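Side-chain contacts in cytosol aminopeptidase (Staphylococcus aureus subsp. aureus, PDB 3KZW), which probably removes amino acids, leucine among them, from the N-terminal ends of peptides, as a metal-dependent cytosol (leucyl) aminopeptidase: residues A[415-418]-A[419-423]; A[120-124]-A[125-129]; A[208-211]-A[212-215]; A[140-144]-A[145-149]; A[235-238]-A[239-243]. All coordinates share one frame; numbering follows the deposited sequence.

Contact 1: A[415-418]-A[419-423]; sequences VILN and DILQI
I416 meets I420, and L417 meets L421, each pair one turn apart on helix 414-426, with four backbone bonds running alongside. These bonds are plain i to i+4 helix bonds. D419 N reaches V415 O and I420 N reaches I416 O, both at 3.2 Å. L421 N to L417 O, at 2.8 Å, is the shortest of the set, and its N-H points almost straight at the oxygen (165°). In the last, Q422 N binds N418 O at 3.2 Å.

The apolar contacts centre on the inner side of the helix, where I416, L417 and I420 lie. I416 turns its CG2 branch to the tip of I420, with 4.0 Å from CG2 to I420 CD1. With I420 CG1 beside its own backbone N (chi1 -73°), the chain leads back toward the preceding turn, and its CG1 and CD1 also lie against I416 O. At the edge of that face, L421 CD1 sits 4.0 Å from L417 CG, a methyl against a branch point. W511 of helix 505-512 touches I416 and I420, I479 of strand 478-482 touches I416, L417 and I420, and A408 of strand 406-411 touches L417.

The polar side chains behave differently. D419 folds its carboxylate back beside V415, where OD2 is 3.5 Å from V415 O; both are acceptors, so no hydrogen bond joins them.

The chemistry is thus amphipathic: I416, L417 and I420 fasten the helix of this beta-alpha-beta unit (strands 406-411 and 431-433) to the sheet, while V415, N418, D419 and Q422 face solvent.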
loop_
_atom_site.group_PDB
_atom_site.type_symbol
_atom_site.label_atom_id
_atom_site.label_comp_id
_atom_site.label_asym_id
_atom_site.label_seq_id
_atom_site.Cartn_x
_atom_site.Cartn_y
_atom_site.Cartn_z
ATOM N N VAL A 415 26.695 -13.666 32.163
ATOM C CA VAL A 415 27.701 -14.735 32.153
ATOM C C VAL A 415 27.203 -15.981 31.411
ATOM O O VAL A 415 27.887 -16.484 30.515
ATOM C CB VAL A 415 28.180 -15.092 33.589
ATOM C CG1 VAL A 415 29.095 -16.312 33.581
ATOM C CG2 VAL A 415 28.889 -13.900 34.220
ATOM N N ILE A 416 26.014 -16.460 31.776
ATOM C CA ILE A 416 25.420 -17.645 31.147
ATOM C C ILE A 416 25.185 -17.423 29.652
ATOM O O ILE A 416 25.356 -18.346 28.852
ATOM C CB ILE A 416 24.115 -18.099 31.866
ATOM C CG1 ILE A 416 24.428 -18.547 33.301
ATOM C CG2 ILE A 416 23.429 -19.239 31.110
ATOM C CD1 ILE A 416 23.211 -18.681 34.201
ATOM N N LEU A 417 24.821 -16.199 29.272
ATOM C CA LEU A 417 24.653 -15.866 27.857
ATOM C C LEU A 417 25.964 -15.977 27.079
ATOM O O LEU A 417 26.001 -16.583 26.003
ATOM C CB LEU A 417 24.035 -14.477 27.667
ATOM C CG LEU A 417 23.817 -14.059 26.201
ATOM C CD1 LEU A 417 22.790 -14.946 25.503
ATOM C CD2 LEU A 417 23.426 -12.597 26.085
ATOM N N ASN A 418 27.031 -15.398 27.628
ATOM C CA ASN A 418 28.351 -15.452 27.004
ATOM C C ASN A 418 28.822 -16.873 26.718
ATOM O O ASN A 418 29.451 -17.127 25.688
ATOM C CB ASN A 418 29.385 -14.705 27.849
ATOM C CG ASN A 418 29.461 -13.228 27.505
ATOM O OD1 ASN A 418 28.488 -12.629 27.044
ATOM N ND2 ASN A 418 30.624 -12.632 27.727
ATOM N N ASP A 419 28.505 -17.796 27.622
ATOM C CA ASP A 419 28.830 -19.206 27.424
ATOM C C ASP A 419 28.024 -19.791 26.275
ATOM O O ASP A 419 28.556 -20.540 25.457
ATOM C CB ASP A 419 28.579 -20.008 28.702
ATOM C CG ASP A 419 29.466 -19.570 29.847
ATOM O OD1 ASP A 419 30.576 -19.052 29.583
ATOM O OD2 ASP A 419 29.054 -19.741 31.015
ATOM N N ILE A 420 26.743 -19.431 26.218
ATOM C CA ILE A 420 25.842 -19.923 25.181
ATOM C C ILE A 420 26.208 -19.365 23.803
ATOM O O ILE A 420 26.177 -20.093 22.805
ATOM C CB ILE A 420 24.361 -19.656 25.544
ATOM C CG1 ILE A 420 23.929 -20.601 26.669
ATOM C CG2 ILE A 420 23.444 -19.830 24.329
ATOM C CD1 ILE A 420 22.651 -20.200 27.356
ATOM N N LEU A 421 26.577 -18.084 23.757
ATOM C CA LEU A 421 27.037 -17.460 22.516
ATOM C C LEU A 421 28.308 -18.127 21.991
ATOM O O LEU A 421 28.511 -18.216 20.782
ATOM C CB LEU A 421 27.261 -15.956 22.704
ATOM C CG LEU A 421 26.055 -15.050 22.980
ATOM C CD1 LEU A 421 26.524 -13.643 23.306
ATOM C CD2 LEU A 421 25.070 -15.029 21.817
ATOM N N GLN A 422 29.154 -18.597 22.906
ATOM C CA GLN A 422 30.353 -19.353 22.542
ATOM C C GLN A 422 30.015 -20.747 22.029
ATOM O O GLN A 422 30.504 -21.161 20.976
ATOM C CB GLN A 422 31.320 -19.454 23.726
ATOM C CG GLN A 422 32.529 -18.536 23.625
ATOM C CD GLN A 422 33.472 -18.934 22.499
ATOM O OE1 GLN A 422 33.812 -20.109 22.343
ATOM N NE2 GLN A 422 33.898 -17.951 21.706
ATOM N N ILE A 423 29.178 -21.460 22.782
ATOM C CA ILE A 423 28.777 -22.825 22.450
ATOM C C ILE A 423 28.094 -22.880 21.083
ATOM O O ILE A 423 28.402 -23.749 20.268
ATOM C CB ILE A 423 27.859 -23.426 23.550
ATOM C CG1 ILE A 423 28.685 -23.807 24.783
ATOM C CG2 ILE A 423 27.086 -24.638 23.028
ATOM C CD1 ILE A 423 27.879 -23.915 26.066
#

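Contact 2: A[120-124]-A[125-129]; sequences QYIKS and EHIED
E125 lays its CG over one face of the Y121 ring, 3.7 Å from the ring centroid and 18° off the normal, a CH-pi contact displaced toward the phenol end: the nearest ring atom is CZ, 3.6 Å from E125 CG. CG lies beside the glutamate's backbone N (chi1 -74°) and the chain bends at chi2 (-70°), folding E125 across the ring, and its carboxylate ends up nearly parallel to the ring plane. On the apolar side, I122 CD1 and I127 CD1 touch end to end at 4.0 Å.

The next shell fixes these groups. E125 OE1 forms a salt bridge with R94, which also makes a weak hydrogen bond with Y121 OH, so one guanidinium reaches both side chains, the tyrosine only weakly. I81 and T83 of strand 81-88 pack on the tyrosine, and I96 of strand 91-101 touches both I122 and I127.

The backbone sets the spacing. E125 N still makes a helical bond to Y121 O (3.0 Å), but H126 takes up positive phi, and the chain closes with H126 N to K123 O at 3.1 Å and a straight I127 N to I122 O bond at 3.2 Å. With I122 and I127 packed together across the closing turn, this is a Schellman motif ending helix 108-124, from which the chain passes into strand 129-133 of the N-terminal domain's sheet.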
loop_
_atom_site.group_PDB
_atom_site.type_symbol
_atom_site.label_atom_id
_atom_site.label_comp_id
_atom_site.label_asym_id
_atom_site.label_seq_id
_atom_site.Cartn_x
_atom_site.Cartn_y
_atom_site.Cartn_z
ATOM N N GLN A 120 22.271 -38.457 2.894
ATOM C CA GLN A 120 21.215 -38.072 1.955
ATOM C C GLN A 120 21.338 -38.838 0.641
ATOM O O GLN A 120 20.334 -39.261 0.071
ATOM C CB GLN A 120 21.239 -36.566 1.692
ATOM C CG GLN A 120 20.593 -35.740 2.793
ATOM C CD GLN A 120 20.798 -34.248 2.618
ATOM O OE1 GLN A 120 21.479 -33.804 1.691
ATOM N NE2 GLN A 120 20.212 -33.462 3.516
ATOM N N TYR A 121 22.573 -39.012 0.172
ATOM C CA TYR A 121 22.837 -39.793 -1.033
ATOM C C TYR A 121 22.504 -41.270 -0.816
ATOM O O TYR A 121 21.863 -41.897 -1.661
ATOM C CB TYR A 121 24.290 -39.628 -1.494
ATOM C CG TYR A 121 24.589 -40.350 -2.788
ATOM C CD1 TYR A 121 24.237 -39.793 -4.016
ATOM C CD2 TYR A 121 25.213 -41.598 -2.787
ATOM C CE1 TYR A 121 24.500 -40.454 -5.208
ATOM C CE2 TYR A 121 25.479 -42.272 -3.977
ATOM C CZ TYR A 121 25.123 -41.693 -5.184
ATOM O OH TYR A 121 25.383 -42.354 -6.364
ATOM N N ILE A 122 22.938 -41.808 0.324
ATOM C CA ILE A 122 22.679 -43.197 0.701
ATOM C C ILE A 122 21.183 -43.512 0.690
ATOM O O ILE A 122 20.772 -44.542 0.155
ATOM C CB ILE A 122 23.299 -43.540 2.097
ATOM C CG1 ILE A 122 24.825 -43.360 2.100
ATOM C CG2 ILE A 122 22.930 -44.953 2.546
ATOM C CD1 ILE A 122 25.570 -44.082 0.980
ATOM N N LYS A 123 20.381 -42.615 1.264
ATOM C CA LYS A 123 18.931 -42.809 1.356
ATOM C C LYS A 123 18.208 -42.673 0.019
ATOM O O LYS A 123 17.337 -43.485 -0.301
ATOM C CB LYS A 123 18.305 -41.881 2.406
ATOM C CG LYS A 123 18.488 -42.357 3.850
ATOM C CD LYS A 123 17.691 -43.634 4.144
ATOM C CE LYS A 123 18.118 -44.269 5.459
ATOM N NZ LYS A 123 17.350 -45.505 5.756
ATOM N N SER A 124 18.580 -41.659 -0.762
ATOM C CA SER A 124 17.952 -41.419 -2.062
ATOM C C SER A 124 18.303 -42.501 -3.081
ATOM O O SER A 124 17.565 -42.713 -4.042
ATOM C CB SER A 124 18.326 -40.040 -2.607
ATOM O OG SER A 124 19.691 -39.995 -2.974
ATOM N N GLU A 125 19.427 -43.180 -2.866
ATOM C CA GLU A 125 19.853 -44.279 -3.736
ATOM C C GLU A 125 19.353 -45.646 -3.255
ATOM O O GLU A 125 19.657 -46.670 -3.870
ATOM C CB GLU A 125 21.378 -44.285 -3.899
ATOM C CG GLU A 125 21.918 -43.174 -4.796
ATOM C CD GLU A 125 21.565 -43.361 -6.269
ATOM O OE1 GLU A 125 21.781 -44.473 -6.805
ATOM O OE2 GLU A 125 21.080 -42.389 -6.894
ATOM N N HIS A 126 18.584 -45.644 -2.163
ATOM C CA HIS A 126 17.966 -46.852 -1.596
ATOM C C HIS A 126 18.995 -47.952 -1.307
ATOM O O HIS A 126 18.768 -49.133 -1.593
ATOM C CB HIS A 126 16.834 -47.362 -2.505
ATOM C CG HIS A 126 15.821 -48.218 -1.802
ATOM N ND1 HIS A 126 14.749 -47.698 -1.116
ATOM C CD2 HIS A 126 15.706 -49.562 -1.696
ATOM C CE1 HIS A 126 14.023 -48.679 -0.611
ATOM N NE2 HIS A 126 14.582 -49.823 -0.950
ATOM N N ILE A 127 20.132 -47.547 -0.742
ATOM C CA ILE A 127 21.196 -48.480 -0.378
ATOM C C ILE A 127 20.887 -49.095 0.983
ATOM O O ILE A 127 20.636 -48.377 1.953
ATOM C CB ILE A 127 22.583 -47.788 -0.392
ATOM C CG1 ILE A 127 22.979 -47.446 -1.832
ATOM C CG2 ILE A 127 23.649 -48.673 0.260
ATOM C CD1 ILE A 127 23.964 -46.315 -1.953
ATOM N N GLU A 128 20.900 -50.424 1.038
ATOM C CA GLU A 128 20.529 -51.161 2.247
ATOM C C GLU A 128 21.718 -51.776 2.984
ATOM O O GLU A 128 21.663 -51.977 4.198
ATOM C CB GLU A 128 19.507 -52.249 1.911
ATOM C CG GLU A 128 18.112 -51.718 1.619
ATOM C CD GLU A 128 17.153 -52.802 1.186
ATOM O OE1 GLU A 128 17.463 -53.519 0.213
ATOM O OE2 GLU A 128 16.081 -52.934 1.814
ATOM N N ASP A 129 22.783 -52.082 2.249
ATOM C CA ASP A 129 23.976 -52.699 2.825
ATOM C C ASP A 129 25.241 -52.099 2.222
ATOM O O ASP A 129 25.428 -52.128 1.004
ATOM C CB ASP A 129 23.957 -54.219 2.611
ATOM C CG ASP A 129 22.830 -54.904 3.364
ATOM O OD1 ASP A 129 22.935 -55.044 4.600
ATOM O OD2 ASP A 129 21.843 -55.309 2.714
#

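Contact 3: A[208-211]-A[212-215]; sequences NMPP and NVLT
P210 O takes two backbone N-H groups, from L214 N at 2.8 Å and V213 N at 2.9 Å. The L214 bond is almost straight (174°) and arrives near the carbonyl axis, whereas V213 N comes from well above the carbonyl plane. P211 and N212 occupy the two central positions of a type I turn, and the L214 bond extends it by one residue into an alpha-turn.

N212 bends its side chain back over the turn. CG stands between the backbone N and carbonyl carbon (chi1 62°), which brings OD1 to 3.3 Å from P210 CB; OD1 also has a hydrogen-bond partner outside the turn. ND2 is held by V350 O of the third subunit, and D349 of that subunit packs on both P211 and N212.

Apolar groups fill in around the turn. P210 and V213 run alongside each other, with P210 CB 4.1 Å from V213 CG2. M209 passes across L214, its CG 3.7 Å from L214 CB. F219, in the helix that follows, touches L214.

One carbonyl thus satisfies two N-H groups and closes the turn, while P210 and P211 bring no N-H of their own. The N212 side-chain amide, outside this bonding, gives its ND2 to the third subunit.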
loop_
_atom_site.group_PDB
_atom_site.type_symbol
_atom_site.label_atom_id
_atom_site.label_comp_id
_atom_site.label_asym_id
_atom_site.label_seq_id
_atom_site.Cartn_x
_atom_site.Cartn_y
_atom_site.Cartn_z
ATOM N N ASN A 208 5.814 -29.428 11.844
ATOM C CA ASN A 208 5.276 -29.711 10.515
ATOM C C ASN A 208 3.798 -30.092 10.517
ATOM O O ASN A 208 3.133 -30.016 9.486
ATOM C CB ASN A 208 6.097 -30.804 9.823
ATOM C CG ASN A 208 7.277 -30.250 9.050
ATOM O OD1 ASN A 208 7.154 -29.256 8.330
ATOM N ND2 ASN A 208 8.428 -30.903 9.182
ATOM N N MET A 209 3.298 -30.500 11.679
ATOM C CA MET A 209 1.912 -30.918 11.847
ATOM C C MET A 209 0.947 -29.801 11.449
ATOM O O MET A 209 1.143 -28.653 11.853
ATOM C CB MET A 209 1.668 -31.313 13.301
ATOM C CG MET A 209 0.670 -32.435 13.477
ATOM S SD MET A 209 1.424 -34.047 13.206
ATOM C CE MET A 209 2.256 -34.277 14.794
ATOM N N PRO A 210 -0.091 -30.131 10.647
ATOM C CA PRO A 210 -1.101 -29.150 10.239
ATOM C C PRO A 210 -1.871 -28.605 11.440
ATOM O O PRO A 210 -2.176 -29.366 12.360
ATOM C CB PRO A 210 -2.043 -29.959 9.342
ATOM C CG PRO A 210 -1.278 -31.152 8.935
ATOM C CD PRO A 210 -0.358 -31.458 10.067
ATOM N N PRO A 211 -2.183 -27.294 11.435
ATOM C CA PRO A 211 -2.839 -26.633 12.569
ATOM C C PRO A 211 -4.260 -27.129 12.853
ATOM O O PRO A 211 -4.738 -27.000 13.977
ATOM C CB PRO A 211 -2.860 -25.159 12.156
ATOM C CG PRO A 211 -2.766 -25.173 10.683
ATOM C CD PRO A 211 -1.911 -26.350 10.337
ATOM N N ASN A 212 -4.928 -27.687 11.849
ATOM C CA ASN A 212 -6.241 -28.285 12.064
ATOM C C ASN A 212 -6.156 -29.676 12.700
ATOM O O ASN A 212 -7.166 -30.223 13.148
ATOM C CB ASN A 212 -7.069 -28.306 10.768
ATOM C CG ASN A 212 -6.431 -29.136 9.670
ATOM O OD1 ASN A 212 -5.244 -29.007 9.379
ATOM N ND2 ASN A 212 -7.229 -29.982 9.041
ATOM N N VAL A 213 -4.945 -30.233 12.739
ATOM C CA VAL A 213 -4.682 -31.511 13.401
ATOM C C VAL A 213 -4.048 -31.275 14.778
ATOM O O VAL A 213 -4.528 -31.803 15.783
ATOM C CB VAL A 213 -3.782 -32.437 12.540
ATOM C CG1 VAL A 213 -3.484 -33.740 13.270
ATOM C CG2 VAL A 213 -4.437 -32.726 11.195
ATOM N N LEU A 214 -2.976 -30.481 14.816
ATOM C CA LEU A 214 -2.304 -30.154 16.074
ATOM C C LEU A 214 -2.866 -28.878 16.705
ATOM O O LEU A 214 -2.429 -27.764 16.402
ATOM C CB LEU A 214 -0.782 -30.053 15.894
ATOM C CG LEU A 214 0.041 -30.044 17.188
ATOM C CD1 LEU A 214 0.273 -31.457 17.705
ATOM C CD2 LEU A 214 1.366 -29.333 16.988
ATOM N N THR A 215 -3.849 -29.065 17.580
ATOM C CA THR A 215 -4.428 -27.992 18.379
ATOM C C THR A 215 -3.750 -28.010 19.751
ATOM O O THR A 215 -3.052 -28.975 20.068
ATOM C CB THR A 215 -5.946 -28.198 18.541
ATOM O OG1 THR A 215 -6.190 -29.394 19.293
ATOM C CG2 THR A 215 -6.624 -28.314 17.176
#

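Contact 4: A[140-144]-A[145-149]; sequences KYDQL and SDVLM
L144 O receives L148 N at 3.2 Å, a nearly straight bond (165°) that closes the first turn of helix 144-157. One step back, D146 N reaches Q143 O only weakly, at 3.4 Å. Q143 is the N-cap residue by position, yet its side chain is extended, CG anti to the backbone N (chi1 -162°), and makes no capping bond to the first-turn N-H groups of 145-149. Its NE2 comes no nearer than 3.7 Å to S145 OG.

Along the turn, the two leucines cross at an angle, and L148 CD1 rests 3.7 Å from the branch carbon CG of L144. With L148 CG beside its own backbone N (chi1 -59°), the CD1 methyl reaches back to L144, and CG itself lies 3.3 Å from L144 O. F189 and I190 of helix 188-208 pack on L148.

D142 puts an acid beside a methyl: OD1 is 3.8 Å from V147 CG2. The carboxylate is held by a salt bridge from OD2 to R106 and by a bond from S139 N to OD1, while W115 of helix 108-124 packs on V147.

The arrangement is a helix N-terminus entered from a loop, with Q143 at the N-cap position and a leucine pair packed i to i+4 along the first turn. It starts the helix that follows strand 129-133 in the N-terminal domain.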
loop_
_atom_site.group_PDB
_atom_site.type_symbol
_atom_site.label_atom_id
_atom_site.label_comp_id
_atom_site.label_asym_id
_atom_site.label_seq_id
_atom_site.Cartn_x
_atom_site.Cartn_y
_atom_site.Cartn_z
ATOM N N LYS A 140 44.418 -36.842 12.327
ATOM C CA LYS A 140 45.276 -36.450 13.436
ATOM C C LYS A 140 44.824 -35.120 14.057
ATOM O O LYS A 140 45.140 -34.832 15.211
ATOM C CB LYS A 140 46.725 -36.343 12.938
ATOM C CG LYS A 140 46.876 -35.543 11.632
ATOM C CD LYS A 140 48.292 -35.560 11.060
ATOM C CE LYS A 140 48.524 -36.741 10.131
ATOM N NZ LYS A 140 49.643 -36.485 9.184
ATOM N N TYR A 141 44.067 -34.333 13.290
ATOM C CA TYR A 141 43.707 -32.959 13.664
ATOM C C TYR A 141 42.474 -32.833 14.552
ATOM O O TYR A 141 42.401 -31.938 15.395
ATOM C CB TYR A 141 43.541 -32.087 12.413
ATOM C CG TYR A 141 44.819 -31.941 11.624
ATOM C CD1 TYR A 141 45.873 -31.159 12.106
ATOM C CD2 TYR A 141 44.986 -32.594 10.406
ATOM C CE1 TYR A 141 47.059 -31.029 11.393
ATOM C CE2 TYR A 141 46.170 -32.469 9.683
ATOM C CZ TYR A 141 47.200 -31.685 10.184
ATOM O OH TYR A 141 48.371 -31.556 9.476
ATOM N N ASP A 142 41.509 -33.722 14.363
ATOM C CA ASP A 142 40.258 -33.643 15.108
ATOM C C ASP A 142 40.130 -34.730 16.165
ATOM O O ASP A 142 40.699 -35.816 16.033
ATOM C CB ASP A 142 39.052 -33.662 14.163
ATOM C CG ASP A 142 39.301 -34.489 12.919
ATOM O OD1 ASP A 142 39.553 -35.710 13.042
ATOM O OD2 ASP A 142 39.248 -33.908 11.813
ATOM N N GLN A 143 39.388 -34.406 17.222
ATOM C CA GLN A 143 39.073 -35.362 18.269
ATOM C C GLN A 143 38.009 -36.322 17.750
ATOM O O GLN A 143 37.158 -35.949 16.934
ATOM C CB GLN A 143 38.595 -34.646 19.534
ATOM C CG GLN A 143 38.661 -35.504 20.791
ATOM C CD GLN A 143 38.528 -34.701 22.076
ATOM O OE1 GLN A 143 39.407 -34.748 22.941
ATOM N NE2 GLN A 143 37.427 -33.962 22.210
ATOM N N LEU A 144 38.081 -37.562 18.226
ATOM C CA LEU A 144 37.200 -38.640 17.792
ATOM C C LEU A 144 35.723 -38.331 18.035
ATOM O O LEU A 144 34.869 -38.693 17.225
ATOM C CB LEU A 144 37.595 -39.932 18.510
ATOM C CG LEU A 144 36.994 -41.272 18.084
ATOM C CD1 LEU A 144 37.486 -41.687 16.708
ATOM C CD2 LEU A 144 37.343 -42.329 19.119
ATOM N N SER A 145 35.434 -37.652 19.142
ATOM C CA SER A 145 34.058 -37.379 19.539
ATOM C C SER A 145 33.315 -36.445 18.589
ATOM O O SER A 145 32.126 -36.633 18.367
ATOM C CB SER A 145 33.995 -36.841 20.970
ATOM O OG SER A 145 34.246 -35.450 21.014
ATOM N N ASP A 146 34.008 -35.454 18.029
ATOM C CA ASP A 146 33.362 -34.482 17.138
ATOM C C ASP A 146 32.930 -35.095 15.806
ATOM O O ASP A 146 31.866 -34.758 15.277
ATOM C CB ASP A 146 34.258 -33.263 16.893
ATOM C CG ASP A 146 34.490 -32.435 18.152
ATOM O OD1 ASP A 146 33.903 -32.755 19.213
ATOM O OD2 ASP A 146 35.266 -31.455 18.079
ATOM N N VAL A 147 33.758 -35.992 15.273
ATOM C CA VAL A 147 33.466 -36.671 14.009
ATOM C C VAL A 147 32.300 -37.647 14.172
ATOM O O VAL A 147 31.382 -37.668 13.352
ATOM C CB VAL A 147 34.714 -37.399 13.442
ATOM C CG1 VAL A 147 34.375 -38.155 12.165
ATOM C CG2 VAL A 147 35.833 -36.405 13.173
ATOM N N LEU A 148 32.337 -38.435 15.244
ATOM C CA LEU A 148 31.306 -39.441 15.511
ATOM C C LEU A 148 29.986 -38.832 15.981
ATOM O O LEU A 148 28.920 -39.396 15.735
ATOM C CB LEU A 148 31.809 -40.477 16.526
ATOM C CG LEU A 148 33.063 -41.293 16.182
ATOM C CD1 LEU A 148 33.453 -42.186 17.349
ATOM C CD2 LEU A 148 32.883 -42.121 14.914
ATOM N N MET A 149 30.066 -37.687 16.658
ATOM C CA MET A 149 28.886 -36.930 17.071
ATOM C C MET A 149 28.132 -36.438 15.839
ATOM O O MET A 149 26.929 -36.662 15.712
ATOM C CB MET A 149 29.293 -35.738 17.941
ATOM C CG MET A 149 28.152 -35.089 18.724
ATOM S SD MET A 149 27.630 -36.048 20.167
ATOM C CE MET A 149 29.128 -36.055 21.164
#

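Contact 5: A[235-238]-A[239-243]; sequences DVKD and YDTLV
D238 and T241 meet where strand 235-237 turns into helix 239-243, the two axes running at 78° to each other, with L242 N bound to D238 O at 3.0 Å.

D238 is the N-cap, and its OD1 carries the contact. CG stands between the backbone N and the carbonyl carbon (chi1 72°), which swings the carboxylate over the start of the helix. OD1 then accepts from T241 N at 3.2 Å, a capping bond, and from T241 OG1 at 2.6 Å. The two donors approach from opposite faces of the carboxylate plane, the hydroxyl on the syn side. T241 can offer both because its OG1 lies beside its own backbone N (chi1 -52°).

That rotation sends T241 CG2 the other way, to 3.8 Å from K237 CG, where the two chains lie roughly perpendicular. L242 CD2 packs against the backbone, 3.6 Å from K237 O. The lysine's charged end leads off toward E245, a long and weak ion pair. Y239 packs on P261 and R262, so the first turn also rests on the neighbouring strand 262-269.

D240 brings a second carboxylate near, its OD1 3.9 Å from D238 OD2. Two acids at this spacing would repel if both were ionised. The N-terminal end of the helix and the double donation from T241 probably offset that and would help keep D238 charged.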
loop_
_atom_site.group_PDB
_atom_site.type_symbol
_atom_site.label_atom_id
_atom_site.label_comp_id
_atom_site.label_asym_id
_atom_site.label_seq_id
_atom_site.Cartn_x
_atom_site.Cartn_y
_atom_site.Cartn_z
ATOM N N ASP A 235 2.435 -32.646 33.327
ATOM C CA ASP A 235 1.179 -32.151 33.881
ATOM C C ASP A 235 0.504 -31.209 32.894
ATOM O O ASP A 235 1.136 -30.292 32.373
ATOM C CB ASP A 235 1.409 -31.435 35.215
ATOM C CG ASP A 235 0.113 -30.941 35.849
ATOM O OD1 ASP A 235 -0.644 -31.777 36.392
ATOM O OD2 ASP A 235 -0.145 -29.716 35.807
ATOM N N VAL A 236 -0.781 -31.446 32.642
ATOM C CA VAL A 236 -1.557 -30.622 31.717
ATOM C C VAL A 236 -2.635 -29.840 32.460
ATOM O O VAL A 236 -3.439 -30.407 33.204
ATOM C CB VAL A 236 -2.184 -31.457 30.568
ATOM C CG1 VAL A 236 -3.097 -30.596 29.697
ATOM C CG2 VAL A 236 -1.099 -32.086 29.717
ATOM N N LYS A 237 -2.631 -28.531 32.245
ATOM C CA LYS A 237 -3.583 -27.624 32.860
ATOM C C LYS A 237 -4.633 -27.239 31.818
ATOM O O LYS A 237 -4.331 -26.503 30.874
ATOM C CB LYS A 237 -2.834 -26.389 33.362
ATOM C CG LYS A 237 -3.416 -25.746 34.597
ATOM C CD LYS A 237 -2.352 -24.963 35.362
ATOM C CE LYS A 237 -1.495 -25.878 36.224
ATOM N NZ LYS A 237 -0.548 -25.104 37.058
ATOM N N ASP A 238 -5.854 -27.750 31.979
ATOM C CA ASP A 238 -6.922 -27.492 31.008
ATOM C C ASP A 238 -7.521 -26.091 31.152
ATOM O O ASP A 238 -7.171 -25.350 32.071
ATOM C CB ASP A 238 -8.000 -28.595 31.032
ATOM C CG ASP A 238 -8.888 -28.551 32.275
ATOM O OD1 ASP A 238 -8.694 -27.688 33.155
ATOM O OD2 ASP A 238 -9.801 -29.400 32.369
ATOM N N TYR A 239 -8.423 -25.738 30.239
ATOM C CA TYR A 239 -8.939 -24.371 30.127
ATOM C C TYR A 239 -9.572 -23.806 31.404
ATOM O O TYR A 239 -9.252 -22.688 31.803
ATOM C CB TYR A 239 -9.904 -24.249 28.937
ATOM C CG TYR A 239 -10.358 -22.834 28.638
ATOM C CD1 TYR A 239 -9.432 -21.804 28.458
ATOM C CD2 TYR A 239 -11.712 -22.528 28.517
ATOM C CE1 TYR A 239 -9.843 -20.504 28.182
ATOM C CE2 TYR A 239 -12.134 -21.232 28.238
ATOM C CZ TYR A 239 -11.194 -20.226 28.072
ATOM O OH TYR A 239 -11.602 -18.942 27.795
ATOM N N ASP A 240 -10.464 -24.560 32.040
ATOM C CA ASP A 240 -11.148 -24.054 33.239
ATOM C C ASP A 240 -10.271 -24.030 34.497
ATOM O O ASP A 240 -10.566 -23.297 35.444
ATOM C CB ASP A 240 -12.512 -24.733 33.494
ATOM C CG ASP A 240 -12.579 -26.172 32.985
ATOM O OD1 ASP A 240 -12.270 -26.417 31.793
ATOM O OD2 ASP A 240 -12.977 -27.056 33.779
ATOM N N THR A 241 -9.192 -24.813 34.496
ATOM C CA THR A 241 -8.216 -24.771 35.585
ATOM C C THR A 241 -7.339 -23.530 35.449
ATOM O O THR A 241 -7.157 -22.790 36.419
ATOM C CB THR A 241 -7.324 -26.035 35.629
ATOM O OG1 THR A 241 -8.146 -27.205 35.636
ATOM C CG2 THR A 241 -6.450 -26.043 36.878
ATOM N N LEU A 242 -6.813 -23.301 34.244
ATOM C CA LEU A 242 -5.879 -22.193 34.010
ATOM C C LEU A 242 -6.525 -20.815 34.151
ATOM O O LEU A 242 -5.845 -19.853 34.491
ATOM C CB LEU A 242 -5.125 -22.347 32.675
ATOM C CG LEU A 242 -5.791 -22.204 31.304
ATOM C CD1 LEU A 242 -5.849 -20.747 30.871
ATOM C CD2 LEU A 242 -5.016 -23.011 30.286
ATOM N N VAL A 243 -7.832 -20.722 33.902
ATOM C CA VAL A 243 -8.545 -19.459 34.128
ATOM C C VAL A 243 -8.759 -19.195 35.620
ATOM O O VAL A 243 -8.460 -18.103 36.102
ATOM C CB VAL A 243 -9.878 -19.333 33.321
ATOM C CG1 VAL A 243 -9.601 -19.329 31.831
ATOM C CG2 VAL A 243 -10.859 -20.433 33.675
#

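Overall arrangement
Contacts 2 and 4 belong to the N-terminal domain, and contacts 1, 3 and 5 to the catalytic domain. Helix 108-124 links the first two: contact 2 ends it, and its M111 and W115 pack on contact 4, although the contact centres lie about 24 Å apart. Helix 188-208 bridges the domains, touching contact 4 through F189 and running into contact 3. Helix 216-226 then joins contact 3, through F219, to V236 of contact 5; those two contacts are about 10 Å apart at their nearest atoms. Contact 1 stands about 11 Å from contact 4 at nearest atoms, and its I416 side chain is about 13 Å from a bound sodium ion. None of the five supplies a sodium-site residue.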